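Local atomic coordinates of transcription factor GAMBIF1 (Anopheles gambiae, PDB entry 1BVO), a protein that probably activates RNA polymerase II transcription by sequence-specific DNA binding, this chain being the N-terminal, DNA-binding specificity domain of its Rel homology region. Residues V56-K61 / N141-C146; H66-H71 / R121-R126. All coordinates share one frame; numbering follows the deposited sequence.

Interaction 1: V56-K61 / N141-C146; sequences VSCVTK and NAVRLC
R144 reaches across from its strand and holds the backbone carbonyl of K61 side-on. NE lies 2.8 Å and NH2 2.7 Å from K61 O, so two nitrogens of one guanidinium share a single acceptor. That oxygen lies in the guanidinium plane, and T60 O sits at the same edge. NH2 approaches a lone pair of the carbonyl, while NE is tilted out of the carbonyl plane. The arm gets there because it is extended from CG to NE. The two bonds fix the turn of the guanidinium and hold the loop just beyond strand 52-59 against the partner strand.

Next to this grip the backbones pair antiparallel. S57 with C146 and V59 with R144 are the hydrogen-bonded pairs, and C58 with L145 is the non-hydrogen-bonded pair between them. V59 N gives the straightest of these backbone bonds, 3.0 Å to R144 O with 165° at the hydrogen.

Side chains divide between the two faces of the sheet. S57, V59, R144 and C146 lie on one face. V59 CG1 is anti to the carbonyl carbon (chi1 -56°) and points at C146 CB and SG, while CG2 packs against R144 CB at 4.0 Å. C58 and L145 lie on the other face, where C58 SG meets V143 CG1 at 4.2 Å. K61 runs its bent chain past A142, with CE 4.0 Å from A142 CB, and ends in a salt bridge to D139.

Farther out, NH1 of R144 bonds S168 O on strand 159-172. S168 OG bonds L145 N. L73 packs on C58 and L145. This is a buried antiparallel strand pair in the immunoglobulin-like fold of the Rel homology DNA-binding domain.

Interaction 2: H66-H71 / R121-R126; sequences HKPHPH and RVDPFR
The side chains of H66 and F125 run side by side in the same direction, with their ring planes at 53°. The pair is oblique, its centroids 5.4 Å apart. H66 CD2 sits over one face of the F125 ring, 4.0 Å from F125 CE1. F125 CE1 meets the H66 ring obliquely. H66 ND1 is hydrogen-bonded to T60 O, which helps set the orientation of the ring. A water lies at the edge of the F125 ring, in its plane. H71 has H69 CE1 over the centre of one ring face.

The same water ties the two segments together. It donates to H66 O at 2.7 Å and to D123 OD1 at 2.7 Å, and accepts from F125 N at 2.9 Å. No direct hydrogen bond joins the segments, so this bridge is their polar link. D123 CG is anti to the backbone N (chi1 180°), and the carboxylate ends nearer to segment 66-71, where OD1 meets the water. OD2 takes the backbone N-H groups of T127 and G128, which hold the carboxylate in place. The type I turn from D123 to R126 brings F125 N to the water.

P68 fits alongside. Its CG is 3.7 Å from V122 O, and its CD is 4.0 Å from D123 OD1. In the 66-71 segment, H69 ND1 accepts from H71 N at 3.2 Å, and H69 NE2 bonds D139 O. This is consistent with a proton on NE2.

Segment 121-126 follows helix 107-120, which ends in a Schellman motif with R121 as its C-prime residue. R117 of that helix touches P68 and V122 and bonds the carbonyls of H69 and H71. On the sheet side, P124 packs on V59 and C146, and H66 packs on V59 and R144.

In the fold
Segment 56-61 takes in the end of strand 52-59, and the chain then turns into 66-71. These two pieces, four residues apart in the chain, lie beside each other: T60 N is 2.7 Å from K67 O, and C58 O is 2.7 Å from H69 N. After several short strands and helix 107-120, segment 121-126 returns to 66-71. Interaction 2 thus closes a loop of 49 residues. The chain goes on to 141-146, where interaction 1 closes a larger loop of 79 residues. The smaller loop lies wholly within the larger, and the two do not cross. Interaction 1 joins two strands of the five-stranded sheet. Interaction 2 joins the loop between strands 52-59 and 72-74 to the loop that leaves helix 107-120.

Interaction 1: V56-K61 / N141-C146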
loop_
_atom_site.group_PDB
_atom_site.type_symbol
_atom_site.label_atom_id
_atom_site.label_comp_id
_atom_site.label_asym_id
_atom_site.label_seq_id
_atom_site.Cartn_x
_atom_site.Cartn_y
_atom_site.Cartn_z
ATOM N N VAL C 56 19.719 -9.444 19.501
ATOM C CA VAL C 56 19.578 -8.074 19.093
ATOM C C VAL C 56 18.185 -7.937 18.503
ATOM O O VAL C 56 17.710 -8.829 17.793
ATOM C CB VAL C 56 20.623 -7.690 18.035
ATOM C CG1 VAL C 56 20.548 -6.199 17.745
ATOM C CG2 VAL C 56 22.006 -8.085 18.502
ATOM N N SER C 57 17.493 -6.875 18.899
ATOM C CA SER C 57 16.164 -6.594 18.375
ATOM C C SER C 57 15.942 -5.096 18.471
ATOM O O SER C 57 16.704 -4.388 19.134
ATOM C CB SER C 57 15.068 -7.359 19.127
ATOM O OG SER C 57 14.887 -6.890 20.448
ATOM N N CYS C 58 14.947 -4.616 17.745
ATOM C CA CYS C 58 14.606 -3.209 17.722
ATOM C C CYS C 58 13.686 -2.828 18.864
ATOM O O CYS C 58 12.652 -3.473 19.089
ATOM C CB CYS C 58 13.879 -2.870 16.432
ATOM S SG CYS C 58 14.892 -2.843 14.966
ATOM N N VAL C 59 14.040 -1.772 19.573
ATOM C CA VAL C 59 13.206 -1.284 20.642
ATOM C C VAL C 59 12.959 0.166 20.230
ATOM O O VAL C 59 13.574 0.662 19.279
ATOM C CB VAL C 59 13.903 -1.382 21.992
ATOM C CG1 VAL C 59 14.347 -2.805 22.243
ATOM C CG2 VAL C 59 15.065 -0.420 22.057
ATOM N N THR C 60 12.036 0.828 20.905
ATOM C CA THR C 60 11.707 2.221 20.596
ATOM C C THR C 60 12.823 3.205 21.025
ATOM O O THR C 60 13.569 2.910 21.964
ATOM C CB THR C 60 10.400 2.595 21.315
ATOM O OG1 THR C 60 10.538 2.315 22.715
ATOM C CG2 THR C 60 9.233 1.764 20.770
ATOM N N LYS C 61 12.950 4.350 20.340
ATOM C CA LYS C 61 13.948 5.374 20.719
ATOM C C LYS C 61 13.514 5.840 22.094
ATOM O O LYS C 61 14.293 6.286 22.942
ATOM C CB LYS C 61 13.871 6.601 19.788
ATOM C CG LYS C 61 12.459 6.935 19.267
ATOM C CD LYS C 61 12.129 8.430 19.342
ATOM C CE LYS C 61 11.547 8.926 18.033
ATOM N NZ LYS C 61 10.173 9.494 18.118
ATOM N N ASN C 141 10.119 5.745 12.166
ATOM C CA ASN C 141 11.291 6.299 11.507
ATOM C C ASN C 141 12.525 6.310 12.363
ATOM O O ASN C 141 13.557 6.866 11.986
ATOM C CB ASN C 141 11.015 7.704 11.027
ATOM C CG ASN C 141 10.608 7.727 9.592
ATOM O OD1 ASN C 141 9.514 7.249 9.237
ATOM N ND2 ASN C 141 11.502 8.240 8.728
ATOM N N ALA C 142 12.420 5.688 13.523
ATOM C CA ALA C 142 13.543 5.635 14.428
ATOM C C ALA C 142 13.426 4.379 15.261
ATOM O O ALA C 142 12.329 3.892 15.545
ATOM C CB ALA C 142 13.566 6.859 15.312
ATOM N N VAL C 143 14.588 3.853 15.615
ATOM C CA VAL C 143 14.670 2.647 16.406
ATOM C C VAL C 143 15.986 2.697 17.123
ATOM O O VAL C 143 16.778 3.612 16.941
ATOM C CB VAL C 143 14.795 1.384 15.516
ATOM C CG1 VAL C 143 13.502 1.088 14.792
ATOM C CG2 VAL C 143 15.932 1.586 14.514
ATOM N N ARG C 144 16.208 1.705 17.952
ATOM C CA ARG C 144 17.479 1.550 18.626
ATOM C C ARG C 144 17.650 0.032 18.625
ATOM O O ARG C 144 16.670 -0.728 18.568
ATOM C CB ARG C 144 17.445 2.035 20.061
ATOM C CG ARG C 144 17.114 3.480 20.302
ATOM C CD ARG C 144 17.176 3.678 21.813
ATOM N NE ARG C 144 16.681 4.953 22.304
ATOM C CZ ARG C 144 17.461 5.943 22.710
ATOM N NH1 ARG C 144 18.780 5.808 22.683
ATOM N NH2 ARG C 144 16.915 7.059 23.172
ATOM N N LEU C 145 18.895 -0.403 18.569
ATOM C CA LEU C 145 19.200 -1.819 18.577
ATOM C C LEU C 145 19.297 -2.192 20.041
ATOM O O LEU C 145 19.885 -1.454 20.848
ATOM C CB LEU C 145 20.546 -2.069 17.894
ATOM C CG LEU C 145 20.588 -1.659 16.424
ATOM C CD1 LEU C 145 21.998 -1.775 15.883
ATOM C CD2 LEU C 145 19.623 -2.517 15.638
ATOM N N CYS C 146 18.700 -3.313 20.402
ATOM C CA CYS C 146 18.767 -3.757 21.781
ATOM C C CYS C 146 19.648 -4.997 21.850
ATOM O O CYS C 146 19.455 -5.953 21.079
ATOM C CB CYS C 146 17.394 -4.084 22.328
ATOM S SG CYS C 146 17.414 -4.278 24.129
#

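Interaction 2: H66-H71 / R121-R126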
loop_
_atom_site.group_PDB
_atom_site.type_symbol
_atom_site.label_atom_id
_atom_site.label_comp_id
_atom_site.label_asym_id
_atom_site.label_seq_id
_atom_site.Cartn_x
_atom_site.Cartn_y
_atom_site.Cartn_z
ATOM N N HIS C 66 12.319 1.298 27.099
ATOM C CA HIS C 66 12.073 1.053 25.683
ATOM C C HIS C 66 11.225 -0.189 25.460
ATOM O O HIS C 66 11.419 -1.202 26.119
ATOM C CB HIS C 66 13.390 0.896 24.942
ATOM C CG HIS C 66 14.394 1.945 25.288
ATOM N ND1 HIS C 66 14.569 3.085 24.528
ATOM C CD2 HIS C 66 15.217 2.069 26.345
ATOM C CE1 HIS C 66 15.454 3.869 25.117
ATOM N NE2 HIS C 66 15.862 3.274 26.221
ATOM N N LYS C 67 10.328 -0.106 24.485
ATOM C CA LYS C 67 9.425 -1.198 24.126
ATOM C C LYS C 67 9.806 -1.787 22.785
ATOM O O LYS C 67 10.367 -1.098 21.918
ATOM C CB LYS C 67 7.998 -0.692 23.909
ATOM C CG LYS C 67 7.443 0.284 24.897
ATOM C CD LYS C 67 6.204 0.920 24.275
ATOM C CE LYS C 67 5.431 1.728 25.286
ATOM N NZ LYS C 67 4.774 0.808 26.243
ATOM N N PRO C 68 9.390 -3.040 22.551
ATOM C CA PRO C 68 9.644 -3.768 21.314
ATOM C C PRO C 68 9.154 -2.882 20.191
ATOM O O PRO C 68 8.041 -2.336 20.251
ATOM C CB PRO C 68 8.752 -4.988 21.462
ATOM C CG PRO C 68 8.877 -5.285 22.903
ATOM C CD PRO C 68 8.726 -3.915 23.536
ATOM N N HIS C 69 10.044 -2.625 19.249
ATOM C CA HIS C 69 9.702 -1.813 18.118
ATOM C C HIS C 69 9.355 -2.837 17.076
ATOM O O HIS C 69 10.104 -3.786 16.864
ATOM C CB HIS C 69 10.885 -0.974 17.669
ATOM C CG HIS C 69 10.524 0.042 16.633
ATOM N ND1 HIS C 69 9.859 -0.303 15.478
ATOM C CD2 HIS C 69 10.663 1.381 16.615
ATOM C CE1 HIS C 69 9.601 0.798 14.788
ATOM N NE2 HIS C 69 10.073 1.832 15.455
ATOM N N PRO C 70 8.248 -2.624 16.352
ATOM C CA PRO C 70 7.766 -3.536 15.300
ATOM C C PRO C 70 8.797 -3.967 14.265
ATOM O O PRO C 70 8.838 -5.133 13.869
ATOM C CB PRO C 70 6.621 -2.747 14.652
ATOM C CG PRO C 70 6.971 -1.315 14.962
ATOM C CD PRO C 70 7.404 -1.419 16.407
ATOM N N HIS C 71 9.629 -3.024 13.839
ATOM C CA HIS C 71 10.634 -3.319 12.830
ATOM C C HIS C 71 11.473 -4.583 13.067
ATOM O O HIS C 71 11.825 -4.908 14.205
ATOM C CB HIS C 71 11.472 -2.078 12.571
ATOM C CG HIS C 71 10.699 -0.971 11.927
ATOM N ND1 HIS C 71 11.219 0.274 11.709
ATOM C CD2 HIS C 71 9.445 -0.961 11.414
ATOM C CE1 HIS C 71 10.324 1.023 11.064
ATOM N NE2 HIS C 71 9.244 0.289 10.876
ATOM N N ARG C 121 8.671 -14.096 22.387
ATOM C CA ARG C 121 8.937 -13.708 23.787
ATOM C C ARG C 121 10.087 -12.716 23.943
ATOM O O ARG C 121 10.738 -12.675 24.980
ATOM C CB ARG C 121 9.173 -14.922 24.697
ATOM C CG ARG C 121 7.925 -15.734 25.111
ATOM C CD ARG C 121 7.074 -15.099 26.235
ATOM N NE ARG C 121 7.644 -15.211 27.590
ATOM C CZ ARG C 121 6.962 -14.948 28.710
ATOM N NH1 ARG C 121 5.693 -14.566 28.639
ATOM N NH2 ARG C 121 7.542 -15.042 29.906
ATOM N N VAL C 122 10.290 -11.869 22.942
ATOM C CA VAL C 122 11.351 -10.870 23.010
ATOM C C VAL C 122 10.815 -9.554 23.559
ATOM O O VAL C 122 10.096 -8.825 22.872
ATOM C CB VAL C 122 12.020 -10.615 21.641
ATOM C CG1 VAL C 122 12.882 -9.369 21.679
ATOM C CG2 VAL C 122 12.886 -11.795 21.275
ATOM N N ASP C 123 11.125 -9.289 24.816
ATOM C CA ASP C 123 10.699 -8.063 25.436
ATOM C C ASP C 123 11.801 -7.721 26.400
ATOM O O ASP C 123 11.787 -8.131 27.560
ATOM C CB ASP C 123 9.379 -8.261 26.174
ATOM C CG ASP C 123 8.896 -6.991 26.851
ATOM O OD1 ASP C 123 9.629 -5.978 26.892
ATOM O OD2 ASP C 123 7.764 -7.010 27.370
ATOM N N PRO C 124 12.795 -6.977 25.920
ATOM C CA PRO C 124 13.944 -6.570 26.718
ATOM C C PRO C 124 13.627 -5.941 28.063
ATOM O O PRO C 124 14.075 -6.424 29.103
ATOM C CB PRO C 124 14.664 -5.585 25.797
ATOM C CG PRO C 124 14.337 -6.095 24.426
ATOM C CD PRO C 124 12.869 -6.393 24.567
ATOM N N PHE C 125 12.860 -4.861 28.048
ATOM C CA PHE C 125 12.563 -4.150 29.279
ATOM C C PHE C 125 11.287 -4.469 30.075
ATOM O O PHE C 125 10.964 -3.748 31.022
ATOM C CB PHE C 125 12.691 -2.647 29.015
ATOM C CG PHE C 125 14.049 -2.236 28.544
ATOM C CD1 PHE C 125 14.374 -2.248 27.190
ATOM C CD2 PHE C 125 15.025 -1.852 29.459
ATOM C CE1 PHE C 125 15.658 -1.877 26.757
ATOM C CE2 PHE C 125 16.303 -1.487 29.041
ATOM C CZ PHE C 125 16.621 -1.500 27.685
ATOM N N ARG C 126 10.624 -5.583 29.763
ATOM C CA ARG C 126 9.392 -5.983 30.461
ATOM C C ARG C 126 8.440 -4.813 30.366
ATOM O O ARG C 126 8.110 -4.139 31.336
ATOM C CB ARG C 126 9.689 -6.379 31.908
ATOM C CG ARG C 126 10.475 -7.680 31.998
ATOM C CD ARG C 126 11.196 -7.839 33.325
ATOM N NE ARG C 126 11.899 -9.130 33.366
ATOM C CZ ARG C 126 11.806 -10.013 34.361
ATOM N NH1 ARG C 126 11.031 -9.750 35.411
ATOM N NH2 ARG C 126 12.459 -11.175 34.291
HETATM O O HOH W 1 11.068 -3.910 25.951
#